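Local coordinates for putative metal resistance protein (Proteus mirabilis, PDB 6C29) that primes the periplasmic disulfide isomerase ScsC, probably by passing reducing equivalents to it, through the N-terminal tandem immunoglobulin-fold region deposited here, at residues G28-I32 against I95-V100; Y45-P49 against Y184-P188; S99-D103 against L127-E131. One frame throughout, in Å; residues are numbered along the deposited sequence. Where two conformers were deposited one is given.

Contact 1 (G28-I32 against I95-V100); sequences GDVKI and IELKSV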
loop_
_atom_site.group_PDB
_atom_site.type_symbol
_atom_site.label_atom_id
_atom_site.label_comp_id
_atom_site.label_asym_id
_atom_site.label_seq_id
_atom_site.Cartn_x
_atom_site.Cartn_y
_atom_site.Cartn_z
ATOM N N GLY A 28 -6.478 22.660 -11.447
ATOM C CA GLY A 28 -7.356 21.541 -11.759
ATOM C C GLY A 28 -6.888 20.202 -11.208
ATOM O O GLY A 28 -7.468 19.154 -11.516
ATOM N N ASP A 29 -5.825 20.245 -10.410
ATOM C CA ASP A 29 -5.296 19.069 -9.713
ATOM C C ASP A 29 -6.092 18.813 -8.436
ATOM O O ASP A 29 -6.361 19.742 -7.680
ATOM C CB ASP A 29 -3.824 19.247 -9.357
ATOM C CG ASP A 29 -2.929 19.371 -10.585
ATOM O OD1 ASP A 29 -3.371 18.993 -11.698
ATOM O OD2 ASP A 29 -1.778 19.839 -10.428
ATOM N N VAL A 30 -6.462 17.556 -8.201
ATOM C CA VAL A 30 -7.274 17.210 -7.053
ATOM C C VAL A 30 -6.464 16.353 -6.078
ATOM O O VAL A 30 -5.810 15.402 -6.480
ATOM C CB VAL A 30 -8.570 16.452 -7.460
ATOM C CG1 VAL A 30 -9.462 16.280 -6.290
ATOM C CG2 VAL A 30 -9.308 17.216 -8.553
ATOM N N LYS A 31 -6.528 16.719 -4.802
ATOM C CA LYS A 31 -6.014 15.904 -3.709
ATOM C C LYS A 31 -7.221 15.312 -2.998
ATOM O O LYS A 31 -8.188 16.030 -2.708
ATOM C CB LYS A 31 -5.179 16.749 -2.746
ATOM C CG LYS A 31 -3.854 17.177 -3.333
ATOM C CD LYS A 31 -3.130 18.216 -2.476
ATOM C CE LYS A 31 -2.782 17.748 -1.085
ATOM N NZ LYS A 31 -2.013 18.834 -0.423
ATOM N N ILE A 32 -7.159 14.008 -2.739
ATOM C CA ILE A 32 -8.225 13.256 -2.092
ATOM C C ILE A 32 -7.631 12.486 -0.916
ATOM O O ILE A 32 -6.563 11.878 -1.043
ATOM C CB ILE A 32 -8.866 12.292 -3.087
ATOM C CG1 ILE A 32 -9.500 13.083 -4.229
ATOM C CG2 ILE A 32 -9.900 11.428 -2.432
ATOM C CD1 ILE A 32 -9.480 12.324 -5.486
ATOM N N ILE A 95 -4.466 10.400 -2.241
ATOM C CA ILE A 95 -4.621 10.186 -3.660
ATOM C C ILE A 95 -4.500 11.543 -4.355
ATOM O O ILE A 95 -4.887 12.569 -3.791
ATOM C CB ILE A 95 -5.970 9.538 -3.955
ATOM C CG1 ILE A 95 -6.049 8.166 -3.266
ATOM C CG2 ILE A 95 -6.181 9.390 -5.437
ATOM C CD1 ILE A 95 -7.444 7.667 -3.091
ATOM N N GLU A 96 -3.893 11.548 -5.534
ATOM C CA GLU A 96 -3.798 12.761 -6.335
ATOM C C GLU A 96 -4.274 12.452 -7.743
ATOM O O GLU A 96 -3.945 11.407 -8.290
ATOM C CB GLU A 96 -2.367 13.295 -6.352
ATOM C CG GLU A 96 -1.907 13.849 -5.000
ATOM C CD GLU A 96 -0.458 14.334 -4.986
ATOM O OE1 GLU A 96 -0.219 15.511 -5.342
ATOM O OE2 GLU A 96 0.446 13.546 -4.612
ATOM N N LEU A 97 -5.030 13.394 -8.314
ATOM C CA LEU A 97 -5.583 13.291 -9.665
ATOM C C LEU A 97 -5.266 14.580 -10.409
ATOM O O LEU A 97 -5.222 15.648 -9.807
ATOM C CB LEU A 97 -7.112 13.110 -9.694
ATOM C CG LEU A 97 -7.782 11.997 -8.923
ATOM C CD1 LEU A 97 -9.266 12.119 -9.140
ATOM C CD2 LEU A 97 -7.305 10.637 -9.377
ATOM N N LYS A 98 -4.972 14.447 -11.696
ATOM C CA LYS A 98 -4.787 15.600 -12.593
ATOM C C LYS A 98 -5.843 15.628 -13.694
ATOM O O LYS A 98 -6.505 14.626 -13.966
ATOM C CB LYS A 98 -3.380 15.615 -13.182
ATOM C CG LYS A 98 -2.309 15.902 -12.148
ATOM C CD LYS A 98 -0.951 15.960 -12.789
ATOM C CE LYS A 98 0.133 16.254 -11.769
ATOM N NZ LYS A 98 1.463 16.134 -12.414
ATOM N N SER A 99 -6.058 16.816 -14.247
ATOM C CA SER A 99 -6.967 17.003 -15.375
ATOM C C SER A 99 -8.377 16.523 -15.096
ATOM O O SER A 99 -8.979 15.805 -15.909
ATOM C CB SER A 99 -6.428 16.253 -16.599
ATOM O OG SER A 99 -5.079 16.591 -16.848
ATOM N N VAL A 100 -8.914 16.941 -13.956
ATOM C CA VAL A 100 -10.321 16.749 -13.690
ATOM C C VAL A 100 -11.031 17.930 -14.320
ATOM O O VAL A 100 -10.840 19.060 -13.880
ATOM C CB VAL A 100 -10.624 16.675 -12.188
ATOM C CG1 VAL A 100 -12.125 16.581 -11.918
ATOM C CG2 VAL A 100 -9.891 15.492 -11.568
#
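Val30 and Leu97 exchange two backbone hydrogen bonds, and Ile32 and Ile95 do the same one pair further along, so strands 30-38 and 90-97 run antiparallel, the axes of segments 30-32 and 95-97 being 4.7 Å apart. Val30 N gives to Leu97 O at 2.8 Å. The straightest bond of the four is Ile32 N to Ile95 O, 2.9 Å long with 171° at the hydrogen; Ile95 O also takes a bond from the hydroxyl of Tyr141 on helix 137-145. Between the two hydrogen-bonded pairs lie Lys31 and Glu96, a non-hydrogen-bonded pair, where the backbone adds a CA-H...O contact, Glu96 CA to Val30 O at 3.3 Å.

The apolar packing is on the face that carries Val30, Ile32, Ile95 and Leu97. Ile32 keeps CG1 beside its backbone N (chi1 -62°), which sends CD1 diagonally to Leu97 CD1, 3.7 Å away. At the other end the branches of Val30 and Val100 meet at about a right angle, CG2 to CG2 at 3.5 Å. Trp60 and Leu105, from strands 57-60 and 104-114, pack against both Ile32 and Leu97.

Charged side chains occupy the other face. Asp29 and Lys98 run side by side in the same direction, Asp29 OD1 resting on Lys98 CG at 3.3 Å, but Asp29 OD2 and Lys98 NZ stay 5.3 Å apart and form no ion pair. Lys31 and Glu96 likewise touch through their methylenes while their ends part: Lys31 reaches Glu138 and the ring of Tyr141, and, in the conformer given, Glu96 bonds to His70. An apolar face turned to a second sheet, with a polar face here partly covered by helix 137-145, is the pattern of an antiparallel strand pair in an immunoglobulin-fold beta sandwich.

Contact 2 (Y45-P49 against Y184-P188); sequences YWRSP and YLDPP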
loop_
_atom_site.group_PDB
_atom_site.type_symbol
_atom_site.label_atom_id
_atom_site.label_comp_id
_atom_site.label_asym_id
_atom_site.label_seq_id
_atom_site.Cartn_x
_atom_site.Cartn_y
_atom_site.Cartn_z
ATOM N N TYR A 45 -6.056 -4.305 2.655
ATOM C CA TYR A 45 -4.841 -4.787 2.021
ATOM C C TYR A 45 -3.984 -3.703 1.420
ATOM O O TYR A 45 -4.434 -2.633 1.060
ATOM C CB TYR A 45 -5.205 -5.746 0.923
ATOM C CG TYR A 45 -5.901 -7.018 1.319
ATOM C CD1 TYR A 45 -5.179 -8.161 1.614
ATOM C CD2 TYR A 45 -7.277 -7.084 1.334
ATOM C CE1 TYR A 45 -5.819 -9.363 1.927
ATOM C CE2 TYR A 45 -7.924 -8.261 1.632
ATOM C CZ TYR A 45 -7.181 -9.402 1.923
ATOM O OH TYR A 45 -7.825 -10.576 2.212
ATOM N N TRP A 46 -2.714 -4.045 1.296
ATOM C CA TRP A 46 -1.736 -3.235 0.599
ATOM C C TRP A 46 -1.829 -3.471 -0.898
ATOM O O TRP A 46 -2.595 -4.324 -1.350
ATOM C CB TRP A 46 -0.357 -3.598 1.137
ATOM C CG TRP A 46 0.820 -2.742 0.760
ATOM C CD1 TRP A 46 0.895 -1.393 0.783
ATOM C CD2 TRP A 46 2.115 -3.209 0.362
ATOM N NE1 TRP A 46 2.151 -0.975 0.408
ATOM C CE2 TRP A 46 2.918 -2.075 0.155
ATOM C CE3 TRP A 46 2.677 -4.477 0.159
ATOM C CZ2 TRP A 46 4.234 -2.147 -0.248
ATOM C CZ3 TRP A 46 4.019 -4.540 -0.240
ATOM C CH2 TRP A 46 4.772 -3.378 -0.421
ATOM N N ARG A 47 -1.006 -2.766 -1.658
ATOM C CA ARG A 47 -1.038 -2.930 -3.116
ATOM C C ARG A 47 -0.659 -4.340 -3.563
ATOM O O ARG A 47 -1.094 -4.788 -4.629
ATOM C CB ARG A 47 -0.116 -1.913 -3.779
ATOM C CG ARG A 47 1.330 -2.086 -3.451
ATOM C CD ARG A 47 2.176 -0.997 -4.094
ATOM N NE ARG A 47 3.556 -1.269 -3.758
ATOM C CZ ARG A 47 4.416 -0.392 -3.263
ATOM N NH1 ARG A 47 4.061 0.899 -3.092
ATOM N NH2 ARG A 47 5.633 -0.788 -2.953
ATOM N N SER A 48 0.183 -5.017 -2.782
ATOM C CA SER A 48 0.519 -6.433 -2.945
ATOM C C SER A 48 -0.030 -7.173 -1.737
ATOM O O SER A 48 0.574 -7.207 -0.686
ATOM C CB SER A 48 2.026 -6.638 -3.057
ATOM O OG SER A 48 2.492 -6.067 -4.282
ATOM N N PRO A 49 -1.217 -7.731 -1.868
ATOM C CA PRO A 49 -1.938 -8.187 -0.685
ATOM C C PRO A 49 -1.432 -9.485 -0.109
ATOM O O PRO A 49 -1.710 -9.772 1.061
ATOM C CB PRO A 49 -3.354 -8.359 -1.213
ATOM C CG PRO A 49 -3.182 -8.669 -2.647
ATOM C CD PRO A 49 -2.005 -7.874 -3.102
ATOM N N TYR A 184 8.480 -5.673 3.229
ATOM C CA TYR A 184 7.214 -5.925 2.557
ATOM C C TYR A 184 7.479 -5.895 1.072
ATOM O O TYR A 184 7.886 -4.880 0.537
ATOM C CB TYR A 184 6.192 -4.868 2.954
ATOM C CG TYR A 184 6.123 -4.711 4.450
ATOM C CD1 TYR A 184 5.404 -5.601 5.212
ATOM C CD2 TYR A 184 6.769 -3.686 5.083
ATOM C CE1 TYR A 184 5.358 -5.498 6.594
ATOM C CE2 TYR A 184 6.727 -3.539 6.461
ATOM C CZ TYR A 184 6.014 -4.449 7.222
ATOM O OH TYR A 184 5.945 -4.324 8.596
ATOM N N LEU A 185 7.260 -7.016 0.395
ATOM C CA LEU A 185 7.661 -7.139 -1.012
ATOM C C LEU A 185 6.493 -7.190 -1.980
ATOM O O LEU A 185 5.449 -7.738 -1.668
ATOM C CB LEU A 185 8.527 -8.392 -1.204
ATOM C CG LEU A 185 9.869 -8.370 -0.487
ATOM C CD1 LEU A 185 9.878 -9.274 0.716
ATOM C CD2 LEU A 185 10.923 -8.764 -1.415
ATOM N N ASP A 186 6.708 -6.625 -3.175
ATOM C CA ASP A 186 5.805 -6.708 -4.309
ATOM C C ASP A 186 6.269 -7.824 -5.249
ATOM O O ASP A 186 7.292 -7.663 -5.927
ATOM C CB ASP A 186 5.782 -5.387 -5.080
ATOM C CG ASP A 186 5.370 -4.204 -4.207
ATOM O OD1 ASP A 186 4.172 -4.095 -3.909
ATOM O OD2 ASP A 186 6.225 -3.386 -3.853
ATOM N N PRO A 187 5.535 -8.938 -5.334
ATOM C CA PRO A 187 5.979 -10.006 -6.250
ATOM C C PRO A 187 5.721 -9.663 -7.701
ATOM O O PRO A 187 4.775 -8.915 -8.023
ATOM C CB PRO A 187 5.157 -11.224 -5.810
ATOM C CG PRO A 187 3.939 -10.665 -5.136
ATOM C CD PRO A 187 4.298 -9.285 -4.606
ATOM N N PRO A 188 6.561 -10.198 -8.603
ATOM C CA PRO A 188 6.243 -10.048 -10.023
ATOM C C PRO A 188 4.945 -10.738 -10.364
ATOM O O PRO A 188 4.506 -11.639 -9.643
ATOM C CB PRO A 188 7.431 -10.720 -10.734
ATOM C CG PRO A 188 8.519 -10.769 -9.746
ATOM C CD PRO A 188 7.841 -10.900 -8.395
#
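Arg47 grips the carboxylate of Asp186 side-on in a salt bridge, NE to OD1 at 2.9 Å and NH2 to OD2 at 2.8 Å. Both oxygens lie close to the guanidinium plane, yet the two flat groups are turned 34° against each other: NH2 meets the syn lone pair of OD2, whereas NE comes to the syn side of OD1 from out of the carboxylate plane. Ser48 OG donates to the anti lone pair of Asp186 OD1 at 2.6 Å. Farther out, Ser228 on strand 226-233 bonds to OD2 and Gln239 on strand 236-243 to Arg47 NH2, both from the three-stranded sheet that includes strand 182-186.

Arg47 reaches its partner by folding back over its neighbour. Wedged between backbone N and carbonyl carbon (chi1 64°), Arg47 CG sits 3.9 Å above the centre of the Trp46 ring, and the guanidinium face lies over Trp46 CZ2. Asp186 OD1 is on the same face of the indole, 3.6 Å from Trp46 CH2. Around the ring, Trp46 CZ3 packs on Tyr184 CB at 3.9 Å, while Leu185 O approaches its edge.

Two donors on OD1 and two on OD2 fix the carboxylate's rotation and would be expected to favour its ionised form, giving a directional polar link between the two immunoglobulin-fold domains.

Contact 3 (S99-D103 against L127-E131); sequences SVDSD and LDLNE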
loop_
_atom_site.group_PDB
_atom_site.type_symbol
_atom_site.label_atom_id
_atom_site.label_comp_id
_atom_site.label_asym_id
_atom_site.label_seq_id
_atom_site.Cartn_x
_atom_site.Cartn_y
_atom_site.Cartn_z
ATOM N N SER A 99 -6.058 16.816 -14.247
ATOM C CA SER A 99 -6.967 17.003 -15.375
ATOM C C SER A 99 -8.377 16.523 -15.096
ATOM O O SER A 99 -8.979 15.805 -15.909
ATOM C CB SER A 99 -6.428 16.253 -16.599
ATOM O OG SER A 99 -5.079 16.591 -16.848
ATOM N N VAL A 100 -8.914 16.941 -13.956
ATOM C CA VAL A 100 -10.321 16.749 -13.690
ATOM C C VAL A 100 -11.031 17.930 -14.320
ATOM O O VAL A 100 -10.840 19.060 -13.880
ATOM C CB VAL A 100 -10.624 16.675 -12.188
ATOM C CG1 VAL A 100 -12.125 16.581 -11.918
ATOM C CG2 VAL A 100 -9.891 15.492 -11.568
ATOM N N ASP A 101 -11.798 17.689 -15.377
ATOM C CA ASP A 101 -12.431 18.794 -16.094
ATOM C C ASP A 101 -13.747 19.242 -15.442
ATOM O O ASP A 101 -14.335 20.262 -15.811
ATOM C CB ASP A 101 -12.637 18.448 -17.568
ATOM C CG ASP A 101 -13.439 17.194 -17.779
ATOM O OD1 ASP A 101 -14.418 16.963 -17.032
ATOM O OD2 ASP A 101 -13.074 16.451 -18.718
ATOM N N SER A 102 -14.167 18.518 -14.423
ATOM C CA SER A 102 -15.482 18.693 -13.828
ATOM C C SER A 102 -15.362 19.243 -12.421
ATOM O O SER A 102 -14.324 19.112 -11.774
ATOM C CB SER A 102 -16.197 17.335 -13.778
ATOM O OG SER A 102 -17.490 17.469 -13.197
ATOM N N ASP A 103 -16.433 19.852 -11.944
ATOM C CA ASP A 103 -16.467 20.360 -10.579
ATOM C C ASP A 103 -16.956 19.232 -9.663
ATOM O O ASP A 103 -17.008 19.387 -8.452
ATOM C CB ASP A 103 -17.370 21.592 -10.467
ATOM C CG ASP A 103 -16.833 22.795 -11.260
ATOM O OD1 ASP A 103 -15.596 22.973 -11.317
ATOM O OD2 ASP A 103 -17.646 23.573 -11.806
ATOM N N LEU A 127 -18.137 13.659 -4.657
ATOM C CA LEU A 127 -17.431 14.854 -4.159
ATOM C C LEU A 127 -17.780 16.077 -4.996
ATOM O O LEU A 127 -17.670 16.058 -6.222
ATOM C CB LEU A 127 -15.918 14.633 -4.183
ATOM C CG LEU A 127 -15.381 13.517 -3.276
ATOM C CD1 LEU A 127 -14.030 13.024 -3.762
ATOM C CD2 LEU A 127 -15.287 14.054 -1.880
ATOM N N ASP A 128 -18.196 17.152 -4.315
ATOM C CA ASP A 128 -18.487 18.422 -4.971
ATOM C C ASP A 128 -17.293 19.344 -4.794
ATOM O O ASP A 128 -17.089 19.906 -3.729
ATOM C CB ASP A 128 -19.765 19.039 -4.399
ATOM C CG ASP A 128 -20.173 20.345 -5.109
ATOM O OD1 ASP A 128 -19.411 20.852 -5.964
ATOM O OD2 ASP A 128 -21.270 20.871 -4.799
ATOM N N LEU A 129 -16.488 19.471 -5.842
ATOM C CA LEU A 129 -15.226 20.186 -5.736
ATOM C C LEU A 129 -15.397 21.711 -5.777
ATOM O O LEU A 129 -14.418 22.445 -5.638
ATOM C CB LEU A 129 -14.285 19.730 -6.847
ATOM C CG LEU A 129 -13.963 18.233 -6.868
ATOM C CD1 LEU A 129 -13.077 17.844 -8.036
ATOM C CD2 LEU A 129 -13.290 17.846 -5.586
ATOM N N ASN A 130 -16.636 22.184 -5.886
ATOM C CA ASN A 130 -16.915 23.613 -5.767
ATOM C C ASN A 130 -17.079 24.029 -4.318
ATOM O O ASN A 130 -17.159 25.219 -4.016
ATOM C CB ASN A 130 -18.186 23.987 -6.531
ATOM C CG ASN A 130 -17.955 24.148 -8.015
ATOM O OD1 ASN A 130 -16.857 24.502 -8.453
ATOM N ND2 ASN A 130 -18.998 23.895 -8.804
ATOM N N GLU A 131 -17.202 23.035 -3.441
ATOM C CA GLU A 131 -17.239 23.266 -2.009
ATOM C C GLU A 131 -15.806 23.206 -1.464
ATOM O O GLU A 131 -14.964 22.461 -1.977
ATOM C CB GLU A 131 -18.129 22.234 -1.321
ATOM C CG GLU A 131 -19.577 22.202 -1.802
ATOM C CD GLU A 131 -20.385 23.419 -1.376
ATOM O OE1 GLU A 131 -19.843 24.285 -0.657
ATOM O OE2 GLU A 131 -21.576 23.504 -1.756
#
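Asp103 and Asn130 bring a carboxylate and an amide together across the contact, their planes 54° apart, so the groups are well turned out of parallel. They meet where the loop 99-103 reaches a type I beta turn, Asp128 to Glu131, at one end of the immunoglobulin-fold sandwich. Asn130 ND2 comes to Asp103 OD2 at 3.3 Å, a weak hydrogen bond, and stands equally close to Asp103 CB. The amide oxygen sits beside the carboxylate carbon, Asn130 OD1 to Asp103 CG also being 3.3 Å. Asp103 OD1 looks elsewhere, to a long, weak ion pair with Lys24.

The turn that holds Asn130 in place is reinforced by an Asx turn. Asp128 has CG anti to the backbone N (chi1 -177°), which carries its carboxylate forward along the chain; Asp128 OD1 accepts from Asn130 N at 3.1 Å, the donor standing 41° out of the carboxylate plane. The turn itself is closed by Glu131 N bonding to Asp128 O.

The stronger tie across the contact is a backbone one, Leu129 N to Asp103 O at 2.7 Å. It extends the pairing of strands 104-114 and 118-128 just past their ends, following the bond between Leu127 and Leu105, and draws the loop 99-103 onto the start of the turn. Lys24 of strand 16-24 also bonds to Ser102 O.

Beneath the polar layer Leu129 points toward the loop and packs on Ala22, Val30 and Leu105. Leu129 CB lies 3.2 Å from Asp103 O, and Leu129 CD1 ends 4.2 Å from Val100 CG1.

Contacts 1 and 3, their centres about 9 Å apart, lie at one end of the first immunoglobulin-fold domain and share Ser99 and Val100: the chain leaves strand 90-97 in contact 1 and enters strand 104-114 through contact 3, crossing between sheets. Val30 CG2 and Leu129 CD1, 3.9 Å apart, join them. Centre to centre, contact 2 is about 25 Å from contact 1 and 32 Å from contact 3; it lies about 7 Å from the chain's centre. Segment 45-49 falls between 28-32 and 95-100, and 184-188 after 127-131, so contacts 1 and 2 alternate and contact 3 lies between the segments of contact 2. Contacts 1 and 3 lie within one domain; contact 2 ties the tandem pair.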